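Local coordinates for probable glutamine-binding lipoprotein GlnH (GLNBP) (Mycobacterium tuberculosis, PDB 6H1U), which probably serves as the extracytoplasmic solute-binding lipoprotein of an amino-acid transport system, and holds a bound aspartic acid here, at residues Thr121-Cys126 / Ala231-Gly236; Arg144-Arg149 / Asp204-Asp209; Arg163-Arg168 / Val186-Trp191; Asp209-Ala214 / Lys269-Leu274. All coordinates share one frame; numbering follows the deposited sequence. Where two conformers were deposited one is given.

Interaction 1 of 4, residues Thr121-Cys126 / Ala231-Gly236; sequences TMSITC and ADQPYG. With ASP (aspartic acid), chain B.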
# COMPACT_ATOMS: atom_id res chain seq x y z
N THR A 121 -0.19 -2.23 0.60
CA THR A 121 -0.20 -1.01 -0.21
C THR A 121 1.20 -0.48 -0.47
O THR A 121 1.46 0.71 -0.29
CB THR A 121 -1.08 0.09 0.45
OG1 THR A 121 -0.59 0.42 1.76
CG2 THR A 121 -2.52 -0.38 0.58
N MET A 122 2.12 -1.33 -0.92
CA MET A 122 3.54 -0.99 -0.85
C MET A 122 4.00 -0.39 -2.18
O MET A 122 4.22 -1.11 -3.16
CB MET A 122 4.36 -2.22 -0.46
CG MET A 122 5.77 -1.85 -0.02
SD MET A 122 6.63 -3.30 0.62
CE MET A 122 8.18 -2.56 1.12
N SER A 123 4.16 0.93 -2.21
CA SER A 123 4.61 1.60 -3.42
C SER A 123 6.01 1.15 -3.80
O SER A 123 6.91 1.09 -2.95
CB SER A 123 4.59 3.11 -3.23
OG SER A 123 3.26 3.53 -3.05
N ILE A 124 6.19 0.86 -5.09
CA ILE A 124 7.48 0.48 -5.65
C ILE A 124 8.27 1.74 -5.94
O ILE A 124 7.85 2.58 -6.75
CB ILE A 124 7.28 -0.34 -6.94
CG1 ILE A 124 6.40 -1.56 -6.69
CG2 ILE A 124 8.62 -0.76 -7.53
CD1 ILE A 124 5.69 -2.04 -7.98
N THR A 125 9.43 1.88 -5.29
CA THR A 125 10.28 3.04 -5.48
C THR A 125 11.72 2.61 -5.72
O THR A 125 12.13 1.51 -5.33
CB THR A 125 10.26 4.00 -4.29
OG1 THR A 125 10.88 3.35 -3.17
CG2 THR A 125 8.83 4.38 -3.92
N CYS A 126 12.48 3.51 -6.34
CA CYS A 126 13.92 3.29 -6.53
C CYS A 126 14.63 3.10 -5.20
O CYS A 126 15.52 2.25 -5.08
CB CYS A 126 14.52 4.47 -7.28
SG CYS A 126 13.86 4.54 -8.93
N ALA A 231 1.29 12.43 -6.45
CA ALA A 231 2.40 11.50 -6.56
C ALA A 231 1.90 10.11 -6.88
O ALA A 231 1.06 9.57 -6.15
CB ALA A 231 3.22 11.46 -5.27
N ASP A 232 2.44 9.50 -7.94
CA ASP A 232 2.08 8.13 -8.30
C ASP A 232 2.44 7.16 -7.20
O ASP A 232 3.49 7.30 -6.56
CB ASP A 232 2.81 7.73 -9.58
CG ASP A 232 2.40 6.37 -10.08
OD1 ASP A 232 1.18 6.13 -10.15
OD2 ASP A 232 3.29 5.55 -10.38
N GLN A 233 1.60 6.14 -7.00
CA GLN A 233 1.82 5.11 -5.98
C GLN A 233 1.56 3.74 -6.59
O GLN A 233 0.47 3.17 -6.44
CB GLN A 233 0.92 5.34 -4.75
CG GLN A 233 0.98 6.77 -4.20
CD GLN A 233 2.35 7.12 -3.60
OE1 GLN A 233 3.07 6.24 -3.13
NE2 GLN A 233 2.70 8.41 -3.62
N PRO A 234 2.55 3.17 -7.28
CA PRO A 234 2.34 1.87 -7.92
C PRO A 234 2.61 0.74 -6.94
O PRO A 234 3.76 0.53 -6.54
CB PRO A 234 3.35 1.89 -9.07
CG PRO A 234 4.49 2.74 -8.55
CD PRO A 234 3.90 3.71 -7.51
N TYR A 235 1.58 -0.00 -6.54
CA TYR A 235 1.75 -1.03 -5.52
C TYR A 235 2.42 -2.27 -6.08
O TYR A 235 2.05 -2.77 -7.15
CB TYR A 235 0.42 -1.47 -4.93
CG TYR A 235 -0.34 -0.45 -4.15
CD1 TYR A 235 0.18 0.81 -3.88
CD2 TYR A 235 -1.62 -0.74 -3.67
CE1 TYR A 235 -0.56 1.76 -3.14
CE2 TYR A 235 -2.35 0.19 -2.94
CZ TYR A 235 -1.81 1.43 -2.69
OH TYR A 235 -2.56 2.34 -1.96
N GLY A 236 3.35 -2.82 -5.31
CA GLY A 236 3.93 -4.11 -5.63
C GLY A 236 3.92 -5.01 -4.41
O GLY A 236 3.84 -4.54 -3.27
N ASP B . 1.61 3.39 -0.62
CA ASP B . 2.32 4.31 0.26
C ASP B . 3.64 3.70 0.71
O ASP B . 4.28 4.21 1.64
CB ASP B . 1.45 4.68 1.48
CG ASP B . 1.23 3.51 2.42
OD1 ASP B . 0.74 3.74 3.55
OD2 ASP B . 1.52 2.36 2.04
OXT ASP B . 4.06 2.68 0.14
O HOH W 1 1.89 -4.23 -1.31
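Met122 O and Ile124 N reach across to the backbone of Gly236 and Pro234, pairing Ser123 with Tyr235 in a single beta bridge between two segments of the chain whose touching parts run 90° apart. Gly236 N donates to Met122 O at 2.9 Å, and Ile124 N to Pro234 O at 2.8 Å; both bonds are nearly straight. A water extends this junction, accepting from Met122 N and donating to Gly236 O. On one flank the Tyr235 ring lies against Thr121, whose CA sits over the centre of the ring face, 3.6 Å from the centroid, in a CH-pi contact, while CB and CG2 continue along the same face to the phenol end. The Tyr235 hydroxyl finds its partners beyond, at Asp209 and Thr211. Ser123 OG, turned beside its own backbone N (chi1 -65°), donates to Gln233 OE1 at 2.7 Å, in the plane of the amide carbonyl and on a lone pair. Gln233 OE1 also bonds to Thr171, and Gln233 NE2 turns back to Ala231 O. Away from the ligand, Ile124 CG1 and CD1 lie along the backbone from Pro234 O to Gly236. The bound aspartic acid is held from the 121-126 side: its N donates to Thr121 O at 2.7 Å and to Ser123 OG at 2.9 Å, Thr121 OG1 donates to its OD2, and Ser123 N donates to its OXT. With its proton committed to Gln233, Ser123 OG presents an acceptor to the ligand amino group, so Gln233 probably helps, from the second shell, to orient this first-shell hydroxyl.

Interaction 2 of 4, residues Arg144-Arg149 / Asp204-Asp209; sequences RILAPR and DAVSTD. With ASP (aspartic acid), chain B.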
# COMPACT_ATOMS: atom_id res chain seq x y z
N ARG A 144 -3.48 11.96 -2.69
CA ARG A 144 -4.39 13.11 -2.69
C ARG A 144 -4.56 13.59 -1.25
O ARG A 144 -3.76 13.29 -0.36
CB ARG A 144 -5.71 12.73 -3.40
CG ARG A 144 -5.47 12.26 -4.86
CD ARG A 144 -6.76 12.12 -5.65
NE ARG A 144 -7.45 13.39 -5.79
CZ ARG A 144 -8.71 13.52 -6.20
NH1 ARG A 144 -9.42 12.44 -6.52
NH2 ARG A 144 -9.26 14.73 -6.28
N ILE A 145 -5.61 14.40 -1.01
CA ILE A 145 -5.83 15.04 0.28
C ILE A 145 -7.21 14.66 0.80
O ILE A 145 -8.17 14.62 0.04
CB ILE A 145 -5.72 16.58 0.17
CG1 ILE A 145 -4.33 16.98 -0.34
CG2 ILE A 145 -6.05 17.25 1.50
CD1 ILE A 145 -4.26 18.42 -0.85
N LEU A 146 -7.30 14.39 2.10
CA LEU A 146 -8.57 14.13 2.78
C LEU A 146 -8.84 15.25 3.77
O LEU A 146 -7.96 15.61 4.57
CB LEU A 146 -8.51 12.78 3.51
CG LEU A 146 -9.73 12.33 4.33
CD1 LEU A 146 -10.80 11.89 3.40
CD2 LEU A 146 -9.35 11.18 5.27
N ALA A 147 -10.04 15.82 3.73
CA ALA A 147 -10.37 16.94 4.61
C ALA A 147 -11.86 16.87 4.94
O ALA A 147 -12.64 16.26 4.21
CB ALA A 147 -10.04 18.28 3.95
N PRO A 148 -12.27 17.47 6.05
CA PRO A 148 -13.71 17.53 6.35
C PRO A 148 -14.43 18.36 5.31
O PRO A 148 -13.86 19.25 4.69
CB PRO A 148 -13.77 18.20 7.73
CG PRO A 148 -12.36 18.08 8.28
CD PRO A 148 -11.47 18.14 7.09
N ARG A 149 -15.72 18.07 5.14
CA ARG A 149 -16.52 18.76 4.12
C ARG A 149 -16.65 20.25 4.38
O ARG A 149 -16.96 21.00 3.44
CB ARG A 149 -17.91 18.14 4.01
CG ARG A 149 -17.92 16.88 3.18
CD ARG A 149 -19.20 16.08 3.36
NE ARG A 149 -19.14 14.88 2.53
CZ ARG A 149 -19.46 14.85 1.24
NH1 ARG A 149 -19.90 15.96 0.64
NH2 ARG A 149 -19.36 13.71 0.56
N ASP A 204 -5.72 18.94 10.65
CA ASP A 204 -6.60 19.59 9.68
C ASP A 204 -6.85 18.77 8.42
O ASP A 204 -7.89 18.96 7.78
CB ASP A 204 -6.02 20.94 9.29
CG ASP A 204 -5.82 21.83 10.49
OD1 ASP A 204 -6.80 21.99 11.24
OD2 ASP A 204 -4.69 22.32 10.71
N ALA A 205 -5.93 17.88 8.05
CA ALA A 205 -6.05 17.12 6.81
C ALA A 205 -5.12 15.92 6.89
O ALA A 205 -4.19 15.89 7.70
CB ALA A 205 -5.71 17.97 5.58
N VAL A 206 -5.38 14.95 6.03
CA VAL A 206 -4.55 13.76 5.84
C VAL A 206 -4.16 13.70 4.37
O VAL A 206 -5.01 13.92 3.50
CB VAL A 206 -5.31 12.48 6.24
CG1 VAL A 206 -4.41 11.25 6.18
CG2 VAL A 206 -5.97 12.66 7.62
N SER A 207 -2.91 13.34 4.07
CA SER A 207 -2.54 13.17 2.66
C SER A 207 -1.85 11.83 2.46
O SER A 207 -0.79 11.58 3.05
CB SER A 207 -1.64 14.31 2.16
OG SER A 207 -1.32 14.10 0.80
N THR A 208 -2.45 10.97 1.64
CA THR A 208 -1.84 9.70 1.23
C THR A 208 -2.59 9.19 -0.00
O THR A 208 -3.38 9.92 -0.62
CB THR A 208 -1.83 8.68 2.38
OG1 THR A 208 -1.03 7.54 2.02
CG2 THR A 208 -3.24 8.20 2.74
N ASP A 209 -2.31 7.93 -0.36
CA ASP A 209 -2.93 7.27 -1.51
C ASP A 209 -4.44 7.46 -1.49
O ASP A 209 -5.09 7.21 -0.47
CB ASP A 209 -2.65 5.77 -1.48
CG ASP A 209 -1.17 5.43 -1.34
OD1 ASP A 209 -0.30 6.32 -1.30
OD2 ASP A 209 -0.90 4.21 -1.26
N ASP B . 1.61 3.39 -0.62
CA ASP B . 2.32 4.31 0.26
C ASP B . 3.64 3.70 0.71
O ASP B . 4.28 4.21 1.64
CB ASP B . 1.45 4.68 1.48
CG ASP B . 1.23 3.51 2.42
OD1 ASP B . 0.74 3.74 3.55
OD2 ASP B . 1.52 2.36 2.04
OXT ASP B . 4.06 2.68 0.14
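Ser207 OG donates to Arg144 O at 2.8 Å, approaching from above the carbonyl plane rather than within it. The torsion that sets OG anti to the Ser207 backbone N (chi1 -180°) puts the hydroxyl beside its own carbonyl carbon, within reach of Arg144 O, and Gln143 NE2 supplies a second partner for OG. One residue on, Thr208 O receives Arg144 N at 2.9 Å, whereas the return bond from Thr208 N is weak. Leu146 and Val206 form a regular hydrogen-bonded antiparallel pair: Leu146 N meets Val206 O at 2.7 Å, and Val206 N meets Leu146 O at 3.0 Å. Their CB atoms lie 4.2 Å apart on a shared face, where Leu213 and Val217 of helix 210-219 cover Leu146, and Trp191 and Cys194 of helix 191-199 cover Val206. Ile145 CG2 touches Ala205 CB on the other face. These strands, 139-148 and 205-207, belong to the mixed sheet of a periplasmic-binding-protein fold, the N-to-C directions of their short segments 161° apart, close to antiparallel. Strand 205-207 is flanked on its far side by strand 163-167, and Asp204 forms a salt bridge with Arg163. At Thr208 the chain turns a corner and leads to Asp209, just before helix 210-219, whose carboxylate makes no capping bond; its OD2 instead accepts a hydrogen bond from N of the bound aspartic acid at 2.7 Å.

Interaction 3 of 4, residues Arg163-Arg168 / Val186-Trp191; sequences RVCVAR and VSVVNW. With ASP (aspartic acid), chain B.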
# COMPACT_ATOMS: atom_id res chain seq x y z
N ARG A 163 -2.09 21.58 9.82
CA ARG A 163 -1.64 20.33 10.44
C ARG A 163 -2.04 19.17 9.55
O ARG A 163 -3.23 18.88 9.39
CB ARG A 163 -2.24 20.18 11.84
CG ARG A 163 -1.75 21.24 12.82
CD ARG A 163 -2.64 21.30 14.04
NE ARG A 163 -4.03 21.53 13.66
CZ ARG A 163 -5.06 21.42 14.49
NH1 ARG A 163 -4.86 21.09 15.76
NH2 ARG A 163 -6.29 21.65 14.05
N VAL A 164 -1.04 18.49 9.00
CA VAL A 164 -1.25 17.37 8.08
C VAL A 164 -0.68 16.11 8.73
O VAL A 164 0.47 16.10 9.17
CB VAL A 164 -0.58 17.63 6.72
CG1 VAL A 164 -0.80 16.46 5.77
CG2 VAL A 164 -1.12 18.92 6.11
N CYS A 165 -1.49 15.06 8.75
CA CYS A 165 -1.12 13.82 9.40
C CYS A 165 -0.59 12.83 8.37
O CYS A 165 -1.15 12.72 7.27
CB CYS A 165 -2.33 13.22 10.10
SG CYS A 165 -2.06 11.71 11.04
N VAL A 166 0.48 12.13 8.72
CA VAL A 166 1.05 11.10 7.86
C VAL A 166 1.49 9.94 8.74
O VAL A 166 1.93 10.13 9.87
CB VAL A 166 2.25 11.60 7.03
CG1 VAL A 166 1.79 12.57 5.94
CG2 VAL A 166 3.30 12.22 7.94
N ALA A 167 1.34 8.73 8.22
CA ALA A 167 1.88 7.56 8.91
C ALA A 167 3.38 7.47 8.67
O ALA A 167 3.87 7.71 7.56
CB ALA A 167 1.20 6.28 8.42
N ARG A 168 4.12 7.14 9.72
CA ARG A 168 5.57 6.99 9.58
C ARG A 168 5.90 5.83 8.65
O ARG A 168 5.19 4.83 8.58
CB ARG A 168 6.22 6.79 10.95
CG ARG A 168 6.15 8.07 11.79
CD ARG A 168 6.95 7.99 13.08
NE ARG A 168 6.30 7.17 14.09
CZ ARG A 168 5.34 7.62 14.89
NH1 ARG A 168 4.92 8.87 14.77
NH2 ARG A 168 4.80 6.83 15.81
N VAL A 186 2.39 16.04 11.41
CA VAL A 186 2.05 15.23 12.57
C VAL A 186 2.14 13.79 12.12
O VAL A 186 1.49 13.41 11.14
CB VAL A 186 0.64 15.57 13.09
CG1 VAL A 186 0.24 14.65 14.24
CG2 VAL A 186 0.56 17.05 13.50
N SER A 187 2.96 12.98 12.78
CA SER A 187 3.11 11.61 12.31
C SER A 187 2.57 10.62 13.34
O SER A 187 2.55 10.89 14.54
CB SER A 187 4.57 11.28 11.96
OG SER A 187 5.35 11.12 13.11
N VAL A 188 2.09 9.49 12.82
CA VAL A 188 1.44 8.45 13.61
C VAL A 188 1.87 7.09 13.08
O VAL A 188 2.56 6.97 12.06
CB VAL A 188 -0.09 8.58 13.57
CG1 VAL A 188 -0.55 9.87 14.27
CG2 VAL A 188 -0.58 8.53 12.15
N VAL A 189 1.44 6.05 13.79
CA VAL A 189 1.83 4.69 13.41
C VAL A 189 1.08 4.24 12.15
O VAL A 189 1.66 3.60 11.27
CB VAL A 189 1.60 3.72 14.58
CG1 VAL A 189 1.85 2.28 14.15
CG2 VAL A 189 2.49 4.11 15.75
N ASN A 190 -0.22 4.54 12.05
CA ASN A 190 -1.00 4.06 10.91
C ASN A 190 -2.07 5.07 10.50
O ASN A 190 -2.39 6.02 11.22
CB ASN A 190 -1.64 2.70 11.20
CG ASN A 190 -2.52 2.72 12.42
OD1 ASN A 190 -3.45 3.51 12.51
ND2 ASN A 190 -2.23 1.84 13.38
N TRP A 191 -2.63 4.85 9.31
CA TRP A 191 -3.56 5.82 8.74
C TRP A 191 -4.87 5.87 9.51
O TRP A 191 -5.51 6.92 9.55
CB TRP A 191 -3.80 5.52 7.25
CG TRP A 191 -2.56 5.74 6.43
CD1 TRP A 191 -1.78 4.79 5.83
CD2 TRP A 191 -1.92 7.00 6.18
NE1 TRP A 191 -0.72 5.38 5.19
CE2 TRP A 191 -0.77 6.73 5.39
CE3 TRP A 191 -2.21 8.33 6.52
CZ2 TRP A 191 0.09 7.74 4.96
CZ3 TRP A 191 -1.36 9.33 6.08
CH2 TRP A 191 -0.23 9.03 5.30
N ASP B . 1.61 3.39 -0.62
CA ASP B . 2.32 4.31 0.26
C ASP B . 3.64 3.70 0.71
O ASP B . 4.28 4.21 1.64
CB ASP B . 1.45 4.68 1.48
CG ASP B . 1.23 3.51 2.42
OD1 ASP B . 0.74 3.74 3.55
OD2 ASP B . 1.52 2.36 2.04
OXT ASP B . 4.06 2.68 0.14
O HOH W 2 4.32 3.27 10.55
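Ala167 CB rests over the centre of the Trp191 indole, 3.8 Å from the centroid of the five-membered ring, in a CH-pi contact. The six-membered end of the indole runs back beneath the strand backbone: Trp191 CH2 comes within 3.3 Å of Ala167 N, and Val166 CB lies alongside CH2. On the Ala167 face of the sheet, Val188 CG2 packs on Cys165 SG at 3.7 Å, next to the disulfide to Cys194. Backbone bonds then alternate between the strands, from Val186 N to Val164 O through to Arg168 N to Val188 O, in the parallel pairing of a beta-alpha-beta unit whose connection contains helix 171-176. Farther out, Arg168 bends at chi3 (-75°), which turns its guanidinium back across strand 184-188; Val188 C lies over one face, and Ser187 OG lies in the guanidinium plane, accepting from NH1 at 2.8 Å. Arg168 NH2 goes on to Gly6 O. A water donates to both Arg168 O and Val189 O, linking the carbonyls that follow the two strands. At the ligand edge Trp191 NE1 donates in the ring plane to OD1 of the bound aspartic acid, at 2.7 Å and 161°. With Ala167 over one face and Val166 alongside, packing probably limits rotation of the indole and helps keep its N-H directed at the ligand carboxylate.

Interaction 4 of 4, residues Asp209-Ala214 / Lys269-Leu274; sequences DDTILA and KWLTVL. With ASP (aspartic acid), chain B.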
# COMPACT_ATOMS: atom_id res chain seq x y z
N ASP A 209 -2.31 7.93 -0.36
CA ASP A 209 -2.93 7.27 -1.51
C ASP A 209 -4.44 7.46 -1.49
O ASP A 209 -5.09 7.21 -0.47
CB ASP A 209 -2.65 5.77 -1.48
CG ASP A 209 -1.17 5.43 -1.34
OD1 ASP A 209 -0.30 6.32 -1.30
OD2 ASP A 209 -0.90 4.21 -1.26
N ASP A 210 -5.02 7.82 -2.65
CA ASP A 210 -6.47 8.00 -2.71
C ASP A 210 -7.22 6.71 -2.39
O ASP A 210 -8.35 6.76 -1.88
CB ASP A 210 -6.90 8.57 -4.08
CG ASP A 210 -6.40 7.77 -5.29
OD1 ASP A 210 -5.66 6.76 -5.16
OD2 ASP A 210 -6.74 8.18 -6.41
N THR A 211 -6.62 5.56 -2.68
CA THR A 211 -7.17 4.27 -2.29
C THR A 211 -7.33 4.16 -0.77
O THR A 211 -8.39 3.77 -0.26
CB THR A 211 -6.24 3.17 -2.79
OG1 THR A 211 -4.90 3.55 -2.47
CG2 THR A 211 -6.36 3.01 -4.29
N ILE A 212 -6.25 4.46 -0.03
CA ILE A 212 -6.29 4.44 1.43
C ILE A 212 -7.27 5.49 1.94
O ILE A 212 -8.07 5.23 2.85
CB ILE A 212 -4.88 4.68 1.99
CG1 ILE A 212 -3.95 3.53 1.57
CG2 ILE A 212 -4.92 4.86 3.52
CD1 ILE A 212 -2.53 3.69 2.07
N LEU A 213 -7.23 6.69 1.36
CA LEU A 213 -8.16 7.74 1.77
C LEU A 213 -9.61 7.32 1.56
O LEU A 213 -10.48 7.64 2.39
CB LEU A 213 -7.87 9.03 1.00
CG LEU A 213 -6.52 9.69 1.28
CD1 LEU A 213 -6.46 11.01 0.53
CD2 LEU A 213 -6.33 9.89 2.78
N ALA A 214 -9.89 6.59 0.48
CA ALA A 214 -11.26 6.13 0.24
C ALA A 214 -11.74 5.23 1.36
O ALA A 214 -12.91 5.29 1.75
CB ALA A 214 -11.34 5.41 -1.11
N LYS A 269 -15.09 -5.12 -6.12
CA LYS A 269 -15.48 -5.42 -4.76
C LYS A 269 -15.05 -4.32 -3.80
O LYS A 269 -15.82 -3.91 -2.93
CB LYS A 269 -14.87 -6.73 -4.34
CG LYS A 269 -15.37 -7.11 -3.01
CD LYS A 269 -15.35 -8.58 -2.96
CE LYS A 269 -14.66 -9.09 -1.73
NZ LYS A 269 -13.82 -10.23 -2.18
N TRP A 270 -13.82 -3.84 -3.95
CA TRP A 270 -13.20 -3.04 -2.90
C TRP A 270 -13.08 -1.56 -3.22
O TRP A 270 -13.07 -0.75 -2.29
CB TRP A 270 -11.80 -3.59 -2.58
CG TRP A 270 -11.87 -4.99 -2.00
CD1 TRP A 270 -11.38 -6.15 -2.57
CD2 TRP A 270 -12.46 -5.37 -0.76
NE1 TRP A 270 -11.64 -7.21 -1.75
CE2 TRP A 270 -12.30 -6.77 -0.63
CE3 TRP A 270 -13.11 -4.66 0.26
CZ2 TRP A 270 -12.77 -7.47 0.48
CZ3 TRP A 270 -13.58 -5.37 1.37
CH2 TRP A 270 -13.40 -6.76 1.46
N LEU A 271 -13.02 -1.16 -4.50
CA LEU A 271 -12.58 0.19 -4.82
C LEU A 271 -13.55 0.96 -5.71
O LEU A 271 -13.17 2.01 -6.24
CB LEU A 271 -11.18 0.16 -5.44
CG LEU A 271 -10.10 -0.34 -4.48
CD1 LEU A 271 -8.78 -0.62 -5.23
CD2 LEU A 271 -9.87 0.68 -3.38
N THR A 272 -14.80 0.50 -5.87
CA THR A 272 -15.69 1.20 -6.80
C THR A 272 -16.06 2.59 -6.32
O THR A 272 -16.54 3.40 -7.12
CB THR A 272 -16.99 0.42 -7.04
OG1 THR A 272 -17.56 0.01 -5.80
CG2 THR A 272 -16.73 -0.77 -7.90
N VAL A 273 -15.85 2.91 -5.04
CA VAL A 273 -16.14 4.27 -4.60
C VAL A 273 -15.24 5.29 -5.29
O VAL A 273 -15.56 6.48 -5.28
CB VAL A 273 -16.03 4.41 -3.07
CG1 VAL A 273 -17.12 3.60 -2.39
CG2 VAL A 273 -14.65 4.03 -2.60
N LEU A 274 -14.13 4.85 -5.88
CA LEU A 274 -13.26 5.78 -6.59
C LEU A 274 -13.65 5.94 -8.05
O LEU A 274 -13.15 6.85 -8.71
CB LEU A 274 -11.80 5.32 -6.51
CG LEU A 274 -11.14 5.47 -5.14
CD1 LEU A 274 -9.71 4.91 -5.17
CD2 LEU A 274 -11.15 6.92 -4.69
N ASP B . 1.61 3.39 -0.62
CA ASP B . 2.32 4.31 0.26
C ASP B . 3.64 3.70 0.71
O ASP B . 4.28 4.21 1.64
CB ASP B . 1.45 4.68 1.48
CG ASP B . 1.23 3.51 2.42
OD1 ASP B . 0.74 3.74 3.55
OD2 ASP B . 1.52 2.36 2.04
OXT ASP B . 4.06 2.68 0.14
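Leu274 and Ala214 meet where the first turns of helix 210-219 face the 3-10 turn 272-274, which follows helix 262-270 in this solute-binding-protein fold. Leu274 contributes the largest share of any residue. Its CB points toward helix 210-219, and with CG set beside the backbone N (chi1 -71°) the branch point reaches the methyl of Ala214, 4.0 Å from Leu274 CG to Ala214 CB. From there the two tips part. CD1 goes to Thr211, lying 3.9 Å from its CA and 4.0 Å from its CG2; CD2 settles between Ala214 CB, at 3.9 Å, and the carbonyl oxygen Asp210 O. Leu274 therefore spans one helical turn, with Asp210 and Thr211 at one end and Ala214 at the other. No hydrogen bond crosses this interface. The polar groups on the helix look elsewhere: Thr211 OG1 is engaged with Tyr235, and Asp210 OD1 takes the backbone N of Asn142. Within the helix Ala214 N bonds to Asp210 O, the same oxygen that CD2 approaches, and Leu274 N closes its own turn on Leu271 O. Leu271 adds a longer apolar contact through CD2 to Thr211 CG2. On the ligand side of the same helix, Ile212 CD1 approaches OD1 of the bound aspartic acid. At the outer margin of the contact, Val273 CG2 touches Ala214 CB at 3.9 Å.

Four contacts, with centres 11 to 19 Å apart, each include a segment that touches the same ligand. Interactions 1, 2 and 3 reach the same mixed sheet. Along the chain, 163-168/186-191 lies within the span of interaction 2, which in turn lies within that of interaction 1; interaction 4 follows interaction 2, sharing Asp209 with it, and alternates with interaction 1. Strand 205-207 stands between strands 139-148 and 163-167, while helix 210-219 carries the path onward to interaction 4. Tyr235 and Asp209 connect interaction 1 to interactions 2 and 4. Widely separated parts of the sequence thus converge on a single amino-acid pocket.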